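Pyridine nucleotide-disulphide oxidoreductase dimerisation region (Escherichia coli BL21, PDB 6KYY) is an FAD-containing flavoprotein disulfide reductase that is probably involved in resistance to reactive chlorine species, and is seen here with bound copper(II). Local coordinates at residues B[198-203]-B[210-215]; B[206-211]-B[398-403]; B[336-341]-B[408-413]; B[367-370]-B[374-377]. One frame throughout, in Å; residues are numbered along the deposited sequence.

Interaction 1: residues B[198-203]-B[210-215]; sequences SLFLPR and DNIATI
The Phe200 ring meets the helix with one edge, where CG2 of Ile212 lies close to the ring plane, 3.7 Å from Phe200 CE2. One face is taken by its own neighbour: Leu201 CG sits 3.9 Å above the plane of the Phe200 ring, over the ring centre. Ala213 comes in beside the edge contact. Its CB is 3.9 Å from Phe200 CD2, and its backbone N approaches the ring obliquely.

Phe200 reaches the helix because its CG stands anti to the backbone N (chi1 175°), which extends the ring away from the loop. Leu201 adds a second contact. Its CD1 touches CD1 of Ile212 at 3.7 Å. Ile212 therefore divides its branches: CG2 goes to the phenyl edge and CD1 to the leucine methyl. Both loop side chains cross Ile212 at about a right angle.

Within the helix, Asn211 O accepts two bonds, from Ile215 N and from Thr214 OG1, the latter at 3.1 Å. Both donors come from the same face of the carbonyl plane.

Loop 198-203 follows strand 190-194 and leads into helix 206-218, so the contact folds the loop back on the helix that it precedes. Val178 of helix 175-186 and Ile223 of strand 221-224 also pack on Phe200. Tyr175 touches Leu201. The polar tie of the loop to this helix comes one turn earlier, from Arg206 NH1 to Phe200 O. Between segments 198-203 and 210-215 the contact is carried mainly by carbon groups, and Phe200, Leu201 and Ile212 are buried. Its chemistry implies a small apolar core held by shape and by exclusion of water.

Interaction 2: residues B[206-211]-B[398-403]; sequences RDIADN and GASLLC
Helix 206-211 runs nearly parallel to strand 398-402, with 11° between their N-to-C directions. Their axes approach to 10.4 Å. The nearest CA atoms are those of Ile208 and Leu402, 7.7 Å apart. Ser400 and Leu402, two residues apart on the strand, both direct their side chains to the helix, while Leu401 between them points to the other side.

Ile208 meets Ser400 with two branches. Its CD1 lies 3.6 Å from Ser400 OG, and its CG2 is 4.0 Å from Ser400 CB. The CG1 branch of Ile208 stands between the backbone N and the carbonyl carbon (chi1 56°), which leaves CG2 anti to the carbonyl carbon. Both methyls can then reach the serine.

One helical turn after Ile208, Asn211 meets Leu402 CD2, which lies 4.0 Å from Asn211 CB and at a similar distance from its CG and OD1. The two side chains cross obliquely. The contact is thus a methyl lying against an amide side chain.

The helix belongs to the nucleotide-binding part of the chain and the strand to the dimerisation region, so this contact joins the two. A salt bridge from Asp207 to Lys386 of strand 384-390 adds a charged link beside it. Strand 396-402 is the middle strand of its antiparallel sheet, between strands 345-349 and 384-390. Helix 206-218 packs on one face of that sheet, and helix 406-418 takes the Leu401 side.

Interaction 3: residues B[336-341]-B[408-413]; sequences PYSVFM and EMINIV
The dimerisation region carries its antiparallel sheet against helix 406-418, and this contact joins the helix to edge strand 337-339. Ile410 is the helix residue that reaches across. Its CG1 lies 4.5 Å from Pro336 CB, and its CG2 lies 4.4 Å from Ser338 OG. The contact is thin. Ile410 CG1 stands anti to the backbone N (chi1 -169°), and the side chain is directed at the strand. Pro336 and Ser338 lie two residues apart and both point to the helix, while Tyr337 between them turns away. The hydroxyl of Ser338 is hydrogen-bonded to that of Ser346 on the adjoining strand, so its polar end is satisfied within the sheet.

Asn411 folds back on its own helix. Its ND2 donates to Glu408 O at 3.0 Å, with an N-H...acceptor angle of 137°. The donor is tilted 29° from the carbonyl plane. Asn411 N uses the same oxygen, from the same face. The helix is kinked here: Asn411 N and Ile412 N bond to Glu408 O and Met409 O, three residues back, not four.

The second subunit lies close by. Asn411 ND2 also bonds Thr432 OG1 of that subunit, and Glu408 binds Ser437 and the backbone N of Met436 there. Phe340, just past the strand, touches FAD. A sheet backed by a helix that also faces the partner subunit is the arrangement of the C-terminal dimerisation domain in pyridine nucleotide-disulfide oxidoreductases.

Interaction 4: residues B[367-370]-B[374-377]; sequences LPVA and RARV
Arg376 and Ala375 supply the helix side of this contact, and Ala370 with Val369 receive them. Arg376 makes the polar part. Its NH2 donates to Ala370 O at 3.0 Å, and the bond is almost straight, with an N-H...acceptor angle of 176°. The oxygen lies at the edge of the guanidinium, in its plane. Seen from the acceptor, NH2 lies in the carbonyl plane of Ala370, on a lone pair. The arginine chain gets there by bending at chi3 (-90°), which brings the guanidinium round to the carbonyl of Ala370. The same NH2 also comes within 3.6 Å of Ala370 CB, so the group lies alongside the alanine methyl.

Ala375 makes the apolar part. Its CB is 3.6 Å from Val369 CG1, a methyl-to-methyl contact. Val369 CG1 is anti to the backbone N (chi1 158°), which brings this branch to the helix.

The guanidinium has a second partner in the other subunit, where Phe84 forms a cation-pi pair with Arg376. The neighbouring Val377 O accepts a bond from Arg77 of that subunit.

Segment 367-370 begins at the end of strand 362-368, the edge of the antiparallel sheet, and passes into a short 3-10 turn. Helix 373-377 follows after a brief link. Leu367 pairs with Leu385 of strand 384-390 and packs on helix 439-443, while Val369 touches Cys403 just beyond strand 396-402.

Overall arrangement
Interactions 1 and 2 share helix 206-218, and their centres are about 9 Å apart. Arg206 joins them, since its NH1 is 2.8 Å from Phe200 O, a probable hydrogen bond. Interactions 2, 3 and 4 all reach the antiparallel sheet of the dimerisation region. Leu401 of interaction 2 packs on Met409 and Ile410 of interaction 3, and Val369 of interaction 4 packs on Leu402 and Cys403. Interactions 3 and 4 do not touch, but both meet the second subunit. Interaction 3 lies by a flavin, with the Ser338 side chain about 7 Å from FAD. In interaction 4, the Arg376 side chain is about 11 Å from that of His433, the likely proton acceptor.

Interaction 1: residues B[198-203]-B[210-215]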
loop_
_atom_site.group_PDB
_atom_site.type_symbol
_atom_site.label_atom_id
_atom_site.label_comp_id
_atom_site.label_asym_id
_atom_site.label_seq_id
_atom_site.Cartn_x
_atom_site.Cartn_y
_atom_site.Cartn_z
ATOM N N SER B 198 0.554 -26.000 -21.106
ATOM C CA SER B 198 0.537 -27.111 -20.164
ATOM C C SER B 198 0.922 -26.703 -18.749
ATOM O O SER B 198 0.962 -27.564 -17.862
ATOM C CB SER B 198 1.471 -28.228 -20.646
ATOM O OG SER B 198 2.602 -27.698 -21.314
ATOM N N LEU B 199 1.204 -25.425 -18.512
ATOM C CA LEU B 199 1.578 -24.938 -17.192
ATOM C C LEU B 199 0.805 -23.666 -16.886
ATOM O O LEU B 199 0.708 -22.775 -17.736
ATOM C CB LEU B 199 3.086 -24.683 -17.100
ATOM C CG LEU B 199 3.938 -25.862 -16.619
ATOM C CD1 LEU B 199 5.242 -25.375 -16.011
ATOM C CD2 LEU B 199 3.169 -26.722 -15.623
ATOM N N PHE B 200 0.257 -23.589 -15.677
ATOM C CA PHE B 200 -0.511 -22.427 -15.246
ATOM C C PHE B 200 0.442 -21.285 -14.913
ATOM O O PHE B 200 1.304 -21.426 -14.039
ATOM C CB PHE B 200 -1.377 -22.792 -14.042
ATOM C CG PHE B 200 -2.116 -21.629 -13.449
ATOM C CD1 PHE B 200 -2.997 -20.885 -14.214
ATOM C CD2 PHE B 200 -1.936 -21.286 -12.119
ATOM C CE1 PHE B 200 -3.681 -19.817 -13.667
ATOM C CE2 PHE B 200 -2.616 -20.219 -11.565
ATOM C CZ PHE B 200 -3.490 -19.483 -12.340
ATOM N N LEU B 201 0.283 -20.154 -15.612
ATOM C CA LEU B 201 1.164 -18.994 -15.506
ATOM C C LEU B 201 2.606 -19.416 -15.766
ATOM O O LEU B 201 3.423 -19.444 -14.836
ATOM C CB LEU B 201 1.031 -18.330 -14.132
ATOM C CG LEU B 201 -0.297 -17.632 -13.830
ATOM C CD1 LEU B 201 -0.373 -17.229 -12.366
ATOM C CD2 LEU B 201 -0.494 -16.422 -14.730
ATOM N N PRO B 202 2.959 -19.742 -17.014
ATOM C CA PRO B 202 4.285 -20.324 -17.281
ATOM C C PRO B 202 5.438 -19.339 -17.165
ATOM O O PRO B 202 6.594 -19.780 -17.112
ATOM C CB PRO B 202 4.153 -20.851 -18.715
ATOM C CG PRO B 202 3.113 -19.983 -19.334
ATOM C CD PRO B 202 2.153 -19.607 -18.240
ATOM N N ARG B 203 5.174 -18.034 -17.128
ATOM C CA ARG B 203 6.233 -17.046 -16.979
ATOM C C ARG B 203 6.606 -16.785 -15.526
ATOM O O ARG B 203 7.566 -16.050 -15.270
ATOM C CB ARG B 203 5.826 -15.726 -17.644
ATOM C CG ARG B 203 6.120 -15.664 -19.134
ATOM C CD ARG B 203 5.812 -14.288 -19.700
ATOM N NE ARG B 203 4.390 -13.966 -19.611
ATOM C CZ ARG B 203 3.639 -13.605 -20.646
ATOM N NH1 ARG B 203 2.354 -13.330 -20.472
ATOM N NH2 ARG B 203 4.174 -13.516 -21.857
ATOM N N ASP B 210 1.698 -22.365 -8.159
ATOM C CA ASP B 210 0.936 -23.320 -7.362
ATOM C C ASP B 210 0.132 -22.611 -6.281
ATOM O O ASP B 210 -1.025 -22.963 -6.025
ATOM C CB ASP B 210 1.872 -24.354 -6.736
ATOM C CG ASP B 210 2.422 -25.335 -7.752
ATOM O OD1 ASP B 210 3.471 -25.955 -7.473
ATOM O OD2 ASP B 210 1.808 -25.482 -8.829
ATOM N N ASN B 211 0.728 -21.604 -5.638
ATOM C CA ASN B 211 0.017 -20.863 -4.601
ATOM C C ASN B 211 -1.187 -20.127 -5.174
ATOM O O ASN B 211 -2.252 -20.083 -4.549
ATOM C CB ASN B 211 0.968 -19.886 -3.910
ATOM C CG ASN B 211 0.477 -19.465 -2.536
ATOM O OD1 ASN B 211 -0.681 -19.085 -2.365
ATOM N ND2 ASN B 211 1.361 -19.530 -1.548
ATOM N N ILE B 212 -1.038 -19.544 -6.365
ATOM C CA ILE B 212 -2.150 -18.831 -6.985
ATOM C C ILE B 212 -3.264 -19.802 -7.360
ATOM O O ILE B 212 -4.452 -19.496 -7.201
ATOM C CB ILE B 212 -1.655 -18.032 -8.204
ATOM C CG1 ILE B 212 -0.779 -16.861 -7.753
ATOM C CG2 ILE B 212 -2.825 -17.529 -9.030
ATOM C CD1 ILE B 212 -0.113 -16.122 -8.889
ATOM N N ALA B 213 -2.899 -20.991 -7.846
ATOM C CA ALA B 213 -3.908 -21.965 -8.252
ATOM C C ALA B 213 -4.746 -22.427 -7.067
ATOM O O ALA B 213 -5.969 -22.565 -7.181
ATOM C CB ALA B 213 -3.241 -23.157 -8.936
ATOM N N THR B 214 -4.110 -22.671 -5.916
ATOM C CA THR B 214 -4.862 -23.135 -4.753
ATOM C C THR B 214 -5.693 -22.018 -4.131
ATOM O O THR B 214 -6.786 -22.279 -3.615
ATOM C CB THR B 214 -3.923 -23.738 -3.706
ATOM O OG1 THR B 214 -3.166 -22.697 -3.077
ATOM C CG2 THR B 214 -2.977 -24.742 -4.344
ATOM N N ILE B 215 -5.195 -20.778 -4.159
ATOM C CA ILE B 215 -6.017 -19.650 -3.727
ATOM C C ILE B 215 -7.253 -19.538 -4.608
ATOM O O ILE B 215 -8.369 -19.323 -4.118
ATOM C CB ILE B 215 -5.195 -18.346 -3.737
ATOM C CG1 ILE B 215 -4.139 -18.360 -2.633
ATOM C CG2 ILE B 215 -6.106 -17.137 -3.573
ATOM C CD1 ILE B 215 -3.259 -17.126 -2.624
#

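Interaction 2: residues B[206-211]-B[398-403]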
loop_
_atom_site.group_PDB
_atom_site.type_symbol
_atom_site.label_atom_id
_atom_site.label_comp_id
_atom_site.label_asym_id
_atom_site.label_seq_id
_atom_site.Cartn_x
_atom_site.Cartn_y
_atom_site.Cartn_z
ATOM N N ARG B 206 7.022 -21.888 -10.290
ATOM C CA ARG B 206 6.040 -22.918 -9.975
ATOM C C ARG B 206 5.527 -22.787 -8.548
ATOM O O ARG B 206 4.356 -23.086 -8.285
ATOM C CB ARG B 206 6.640 -24.307 -10.203
ATOM C CG ARG B 206 6.837 -24.674 -11.670
ATOM C CD ARG B 206 5.551 -24.517 -12.470
ATOM N NE ARG B 206 5.473 -23.216 -13.130
ATOM C CZ ARG B 206 4.353 -22.687 -13.613
ATOM N NH1 ARG B 206 3.209 -23.348 -13.517
ATOM N NH2 ARG B 206 4.381 -21.497 -14.194
ATOM N N ASP B 207 6.372 -22.331 -7.620
ATOM C CA ASP B 207 5.948 -22.230 -6.226
ATOM C C ASP B 207 4.882 -21.156 -6.044
ATOM O O ASP B 207 3.953 -21.329 -5.246
ATOM C CB ASP B 207 7.151 -21.956 -5.321
ATOM C CG ASP B 207 8.094 -20.922 -5.900
ATOM O OD1 ASP B 207 9.178 -21.311 -6.382
ATOM O OD2 ASP B 207 7.754 -19.722 -5.868
ATOM N N ILE B 208 4.989 -20.046 -6.773
ATOM C CA ILE B 208 3.959 -19.016 -6.694
ATOM C C ILE B 208 2.789 -19.311 -7.632
ATOM O O ILE B 208 1.653 -18.930 -7.335
ATOM C CB ILE B 208 4.550 -17.622 -6.971
ATOM C CG1 ILE B 208 5.261 -17.581 -8.325
ATOM C CG2 ILE B 208 5.499 -17.217 -5.856
ATOM C CD1 ILE B 208 5.642 -16.184 -8.763
ATOM N N ALA B 209 3.038 -19.981 -8.760
ATOM C CA ALA B 209 1.934 -20.417 -9.610
ATOM C C ALA B 209 1.068 -21.444 -8.893
ATOM O O ALA B 209 -0.163 -21.413 -8.999
ATOM C CB ALA B 209 2.468 -20.990 -10.922
ATOM N N ASP B 210 1.698 -22.365 -8.159
ATOM C CA ASP B 210 0.936 -23.320 -7.362
ATOM C C ASP B 210 0.132 -22.611 -6.281
ATOM O O ASP B 210 -1.025 -22.963 -6.025
ATOM C CB ASP B 210 1.872 -24.354 -6.736
ATOM C CG ASP B 210 2.422 -25.335 -7.752
ATOM O OD1 ASP B 210 3.471 -25.955 -7.473
ATOM O OD2 ASP B 210 1.808 -25.482 -8.829
ATOM N N ASN B 211 0.728 -21.604 -5.638
ATOM C CA ASN B 211 0.017 -20.863 -4.601
ATOM C C ASN B 211 -1.187 -20.127 -5.174
ATOM O O ASN B 211 -2.252 -20.083 -4.549
ATOM C CB ASN B 211 0.968 -19.886 -3.910
ATOM C CG ASN B 211 0.477 -19.465 -2.536
ATOM O OD1 ASN B 211 -0.681 -19.085 -2.365
ATOM N ND2 ASN B 211 1.361 -19.530 -1.548
ATOM N N GLY B 398 15.472 -10.391 -7.881
ATOM C CA GLY B 398 14.053 -10.416 -8.163
ATOM C C GLY B 398 13.270 -10.668 -6.894
ATOM O O GLY B 398 13.824 -11.070 -5.864
ATOM N N ALA B 399 11.966 -10.422 -6.988
ATOM C CA ALA B 399 11.071 -10.615 -5.857
ATOM C C ALA B 399 9.716 -11.088 -6.365
ATOM O O ALA B 399 9.323 -10.786 -7.494
ATOM C CB ALA B 399 10.907 -9.329 -5.037
ATOM N N SER B 400 9.013 -11.841 -5.521
ATOM C CA SER B 400 7.656 -12.308 -5.796
ATOM C C SER B 400 6.817 -11.981 -4.563
ATOM O O SER B 400 6.911 -12.666 -3.542
ATOM C CB SER B 400 7.632 -13.801 -6.100
ATOM O OG SER B 400 8.218 -14.073 -7.359
ATOM N N LEU B 401 6.016 -10.928 -4.649
ATOM C CA LEU B 401 5.224 -10.448 -3.522
ATOM C C LEU B 401 3.764 -10.810 -3.775
ATOM O O LEU B 401 3.048 -10.090 -4.474
ATOM C CB LEU B 401 5.423 -8.947 -3.335
ATOM C CG LEU B 401 6.876 -8.552 -3.051
ATOM C CD1 LEU B 401 6.978 -7.100 -2.623
ATOM C CD2 LEU B 401 7.490 -9.461 -1.996
ATOM N N LEU B 402 3.341 -11.945 -3.223
ATOM C CA LEU B 402 1.963 -12.420 -3.313
ATOM C C LEU B 402 1.314 -12.148 -1.962
ATOM O O LEU B 402 1.291 -13.004 -1.076
ATOM C CB LEU B 402 1.926 -13.897 -3.678
ATOM C CG LEU B 402 0.555 -14.516 -3.944
ATOM C CD1 LEU B 402 -0.239 -13.676 -4.928
ATOM C CD2 LEU B 402 0.700 -15.943 -4.452
ATOM N N CYS B 403 0.789 -10.937 -1.801
ATOM C CA CYS B 403 0.236 -10.515 -0.526
ATOM C C CYS B 403 -0.802 -9.431 -0.771
ATOM O O CYS B 403 -0.929 -8.899 -1.877
ATOM C CB CYS B 403 1.334 -9.998 0.403
ATOM S SG CYS B 403 2.547 -8.986 -0.450
#

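Interaction 3: residues B[336-341]-B[408-413]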
loop_
_atom_site.group_PDB
_atom_site.type_symbol
_atom_site.label_atom_id
_atom_site.label_comp_id
_atom_site.label_asym_id
_atom_site.label_seq_id
_atom_site.Cartn_x
_atom_site.Cartn_y
_atom_site.Cartn_z
ATOM N N PRO B 336 8.457 -3.251 -12.959
ATOM C CA PRO B 336 7.563 -4.059 -12.127
ATOM C C PRO B 336 6.178 -4.213 -12.742
ATOM O O PRO B 336 5.754 -3.441 -13.604
ATOM C CB PRO B 336 7.493 -3.254 -10.825
ATOM C CG PRO B 336 7.632 -1.832 -11.277
ATOM C CD PRO B 336 8.463 -1.837 -12.547
ATOM N N TYR B 337 5.474 -5.241 -12.273
ATOM C CA TYR B 337 4.102 -5.486 -12.692
ATOM C C TYR B 337 3.355 -6.168 -11.557
ATOM O O TYR B 337 3.958 -6.703 -10.623
ATOM C CB TYR B 337 4.040 -6.327 -13.975
ATOM C CG TYR B 337 4.555 -7.742 -13.841
ATOM C CD1 TYR B 337 5.887 -8.044 -14.101
ATOM C CD2 TYR B 337 3.705 -8.782 -13.481
ATOM C CE1 TYR B 337 6.360 -9.338 -13.987
ATOM C CE2 TYR B 337 4.170 -10.078 -13.365
ATOM C CZ TYR B 337 5.497 -10.350 -13.620
ATOM O OH TYR B 337 5.964 -11.640 -13.506
ATOM N N SER B 338 2.026 -6.146 -11.646
ATOM C CA SER B 338 1.178 -6.697 -10.599
ATOM C C SER B 338 -0.063 -7.340 -11.199
ATOM O O SER B 338 -0.659 -6.809 -12.141
ATOM C CB SER B 338 0.773 -5.616 -9.586
ATOM O OG SER B 338 1.846 -4.726 -9.330
ATOM N N VAL B 339 -0.449 -8.484 -10.638
ATOM C CA VAL B 339 -1.652 -9.214 -11.025
ATOM C C VAL B 339 -2.681 -8.987 -9.928
ATOM O O VAL B 339 -2.506 -9.453 -8.797
ATOM C CB VAL B 339 -1.370 -10.709 -11.220
ATOM C CG1 VAL B 339 -2.583 -11.407 -11.826
ATOM C CG2 VAL B 339 -0.141 -10.897 -12.078
ATOM N N PHE B 340 -3.762 -8.283 -10.259
ATOM C CA PHE B 340 -4.685 -7.778 -9.242
ATOM C C PHE B 340 -5.756 -8.822 -8.916
ATOM O O PHE B 340 -6.945 -8.672 -9.205
ATOM C CB PHE B 340 -5.293 -6.459 -9.694
ATOM C CG PHE B 340 -4.352 -5.301 -9.568
ATOM C CD1 PHE B 340 -3.422 -5.038 -10.559
ATOM C CD2 PHE B 340 -4.378 -4.491 -8.446
ATOM C CE1 PHE B 340 -2.545 -3.978 -10.442
ATOM C CE2 PHE B 340 -3.505 -3.428 -8.322
ATOM C CZ PHE B 340 -2.587 -3.172 -9.322
ATOM N N MET B 341 -5.299 -9.898 -8.281
ATOM C CA MET B 341 -6.203 -10.867 -7.678
ATOM C C MET B 341 -6.538 -10.458 -6.253
ATOM O O MET B 341 -6.524 -9.273 -5.907
ATOM C CB MET B 341 -5.590 -12.265 -7.644
ATOM C CG MET B 341 -5.312 -12.911 -8.970
ATOM S SD MET B 341 -4.569 -14.513 -8.631
ATOM C CE MET B 341 -3.164 -14.022 -7.637
ATOM N N GLU B 408 1.810 -1.936 -3.784
ATOM C CA GLU B 408 2.466 -0.757 -3.232
ATOM C C GLU B 408 3.902 -1.033 -2.805
ATOM O O GLU B 408 4.823 -0.332 -3.235
ATOM C CB GLU B 408 1.667 -0.215 -2.040
ATOM C CG GLU B 408 0.178 -0.047 -2.305
ATOM C CD GLU B 408 -0.148 1.236 -3.047
ATOM O OE1 GLU B 408 0.790 1.946 -3.466
ATOM O OE2 GLU B 408 -1.349 1.535 -3.209
ATOM N N MET B 409 4.113 -2.050 -1.968
ATOM C CA MET B 409 5.447 -2.321 -1.445
ATOM C C MET B 409 6.393 -2.869 -2.505
ATOM O O MET B 409 7.610 -2.862 -2.289
ATOM C CB MET B 409 5.360 -3.294 -0.270
ATOM C CG MET B 409 5.177 -4.739 -0.681
ATOM S SD MET B 409 4.764 -5.800 0.711
ATOM C CE MET B 409 2.984 -5.765 0.591
ATOM N N ILE B 410 5.871 -3.350 -3.638
ATOM C CA ILE B 410 6.747 -3.788 -4.720
ATOM C C ILE B 410 7.545 -2.613 -5.265
ATOM O O ILE B 410 8.657 -2.790 -5.778
ATOM C CB ILE B 410 5.930 -4.487 -5.828
ATOM C CG1 ILE B 410 6.857 -5.188 -6.825
ATOM C CG2 ILE B 410 5.025 -3.496 -6.544
ATOM C CD1 ILE B 410 7.576 -6.390 -6.253
ATOM N N ASN B 411 7.005 -1.396 -5.155
ATOM C CA ASN B 411 7.757 -0.210 -5.538
ATOM C C ASN B 411 8.911 0.068 -4.583
ATOM O O ASN B 411 9.868 0.745 -4.971
ATOM C CB ASN B 411 6.826 1.003 -5.607
ATOM C CG ASN B 411 5.654 0.786 -6.547
ATOM O OD1 ASN B 411 5.827 0.675 -7.761
ATOM N ND2 ASN B 411 4.450 0.731 -5.988
ATOM N N ILE B 412 8.842 -0.435 -3.348
ATOM C CA ILE B 412 9.973 -0.312 -2.432
ATOM C C ILE B 412 11.111 -1.223 -2.871
ATOM O O ILE B 412 12.284 -0.832 -2.849
ATOM C CB ILE B 412 9.538 -0.622 -0.987
ATOM C CG1 ILE B 412 8.459 0.355 -0.522
ATOM C CG2 ILE B 412 10.733 -0.575 -0.048
ATOM C CD1 ILE B 412 8.110 0.227 0.943
ATOM N N VAL B 413 10.784 -2.456 -3.270
ATOM C CA VAL B 413 11.809 -3.393 -3.718
ATOM C C VAL B 413 12.464 -2.897 -5.000
ATOM O O VAL B 413 13.687 -2.980 -5.160
ATOM C CB VAL B 413 11.201 -4.796 -3.897
ATOM C CG1 VAL B 413 12.247 -5.769 -4.415
ATOM C CG2 VAL B 413 10.608 -5.287 -2.585
#

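Interaction 4: residues B[367-370]-B[374-377]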
loop_
_atom_site.group_PDB
_atom_site.type_symbol
_atom_site.label_atom_id
_atom_site.label_comp_id
_atom_site.label_asym_id
_atom_site.label_seq_id
_atom_site.Cartn_x
_atom_site.Cartn_y
_atom_site.Cartn_z
ATOM N N LEU B 367 9.094 -16.360 2.858
ATOM C CA LEU B 367 8.341 -15.992 4.056
ATOM C C LEU B 367 6.852 -16.160 3.794
ATOM O O LEU B 367 6.289 -15.426 2.955
ATOM C CB LEU B 367 8.643 -14.560 4.487
ATOM C CG LEU B 367 7.861 -14.113 5.725
ATOM C CD1 LEU B 367 8.153 -15.035 6.903
ATOM C CD2 LEU B 367 8.164 -12.668 6.082
ATOM N N PRO B 368 6.183 -17.090 4.470
ATOM C CA PRO B 368 4.727 -17.197 4.322
ATOM C C PRO B 368 4.039 -15.944 4.840
ATOM O O PRO B 368 4.481 -15.320 5.807
ATOM C CB PRO B 368 4.370 -18.426 5.166
ATOM C CG PRO B 368 5.504 -18.574 6.129
ATOM C CD PRO B 368 6.725 -18.084 5.411
ATOM N N VAL B 369 2.945 -15.574 4.172
ATOM C CA VAL B 369 2.217 -14.370 4.558
ATOM C C VAL B 369 1.539 -14.563 5.910
ATOM O O VAL B 369 1.339 -13.596 6.658
ATOM C CB VAL B 369 1.223 -13.988 3.442
ATOM C CG1 VAL B 369 0.094 -13.121 3.970
ATOM C CG2 VAL B 369 1.957 -13.268 2.320
ATOM N N ALA B 370 1.222 -15.810 6.270
ATOM C CA ALA B 370 0.668 -16.100 7.588
ATOM C C ALA B 370 1.558 -15.599 8.720
ATOM O O ALA B 370 1.097 -15.501 9.863
ATOM C CB ALA B 370 0.440 -17.606 7.738
ATOM N N ARG B 374 0.227 -7.875 9.912
ATOM C CA ARG B 374 -0.695 -6.942 9.272
ATOM C C ARG B 374 -1.642 -7.655 8.314
ATOM O O ARG B 374 -2.775 -7.205 8.113
ATOM C CB ARG B 374 0.085 -5.848 8.545
ATOM C CG ARG B 374 -0.787 -4.842 7.816
ATOM C CD ARG B 374 -1.275 -3.741 8.748
ATOM N NE ARG B 374 -2.604 -3.244 8.395
ATOM C CZ ARG B 374 -2.896 -2.599 7.268
ATOM N NH1 ARG B 374 -4.136 -2.187 7.044
ATOM N NH2 ARG B 374 -1.956 -2.363 6.364
ATOM N N ALA B 375 -1.201 -8.765 7.716
ATOM C CA ALA B 375 -2.102 -9.555 6.885
ATOM C C ALA B 375 -3.227 -10.163 7.710
ATOM O O ALA B 375 -4.349 -10.312 7.212
ATOM C CB ALA B 375 -1.326 -10.647 6.155
ATOM N N ARG B 376 -2.949 -10.522 8.965
ATOM C CA ARG B 376 -4.013 -10.969 9.858
ATOM C C ARG B 376 -4.907 -9.811 10.280
ATOM O O ARG B 376 -6.110 -10.003 10.492
ATOM C CB ARG B 376 -3.417 -11.652 11.086
ATOM C CG ARG B 376 -4.066 -12.977 11.428
ATOM C CD ARG B 376 -3.173 -13.795 12.340
ATOM N NE ARG B 376 -2.262 -14.648 11.583
ATOM C CZ ARG B 376 -2.592 -15.836 11.087
ATOM N NH1 ARG B 376 -3.813 -16.319 11.269
ATOM N NH2 ARG B 376 -1.697 -16.545 10.413
ATOM N N VAL B 377 -4.339 -8.611 10.409
ATOM C CA VAL B 377 -5.122 -7.426 10.736
ATOM C C VAL B 377 -6.164 -7.139 9.661
ATOM O O VAL B 377 -7.203 -6.531 9.947
ATOM C CB VAL B 377 -4.168 -6.227 10.956
ATOM C CG1 VAL B 377 -4.929 -4.918 11.081
ATOM C CG2 VAL B 377 -3.309 -6.454 12.191
#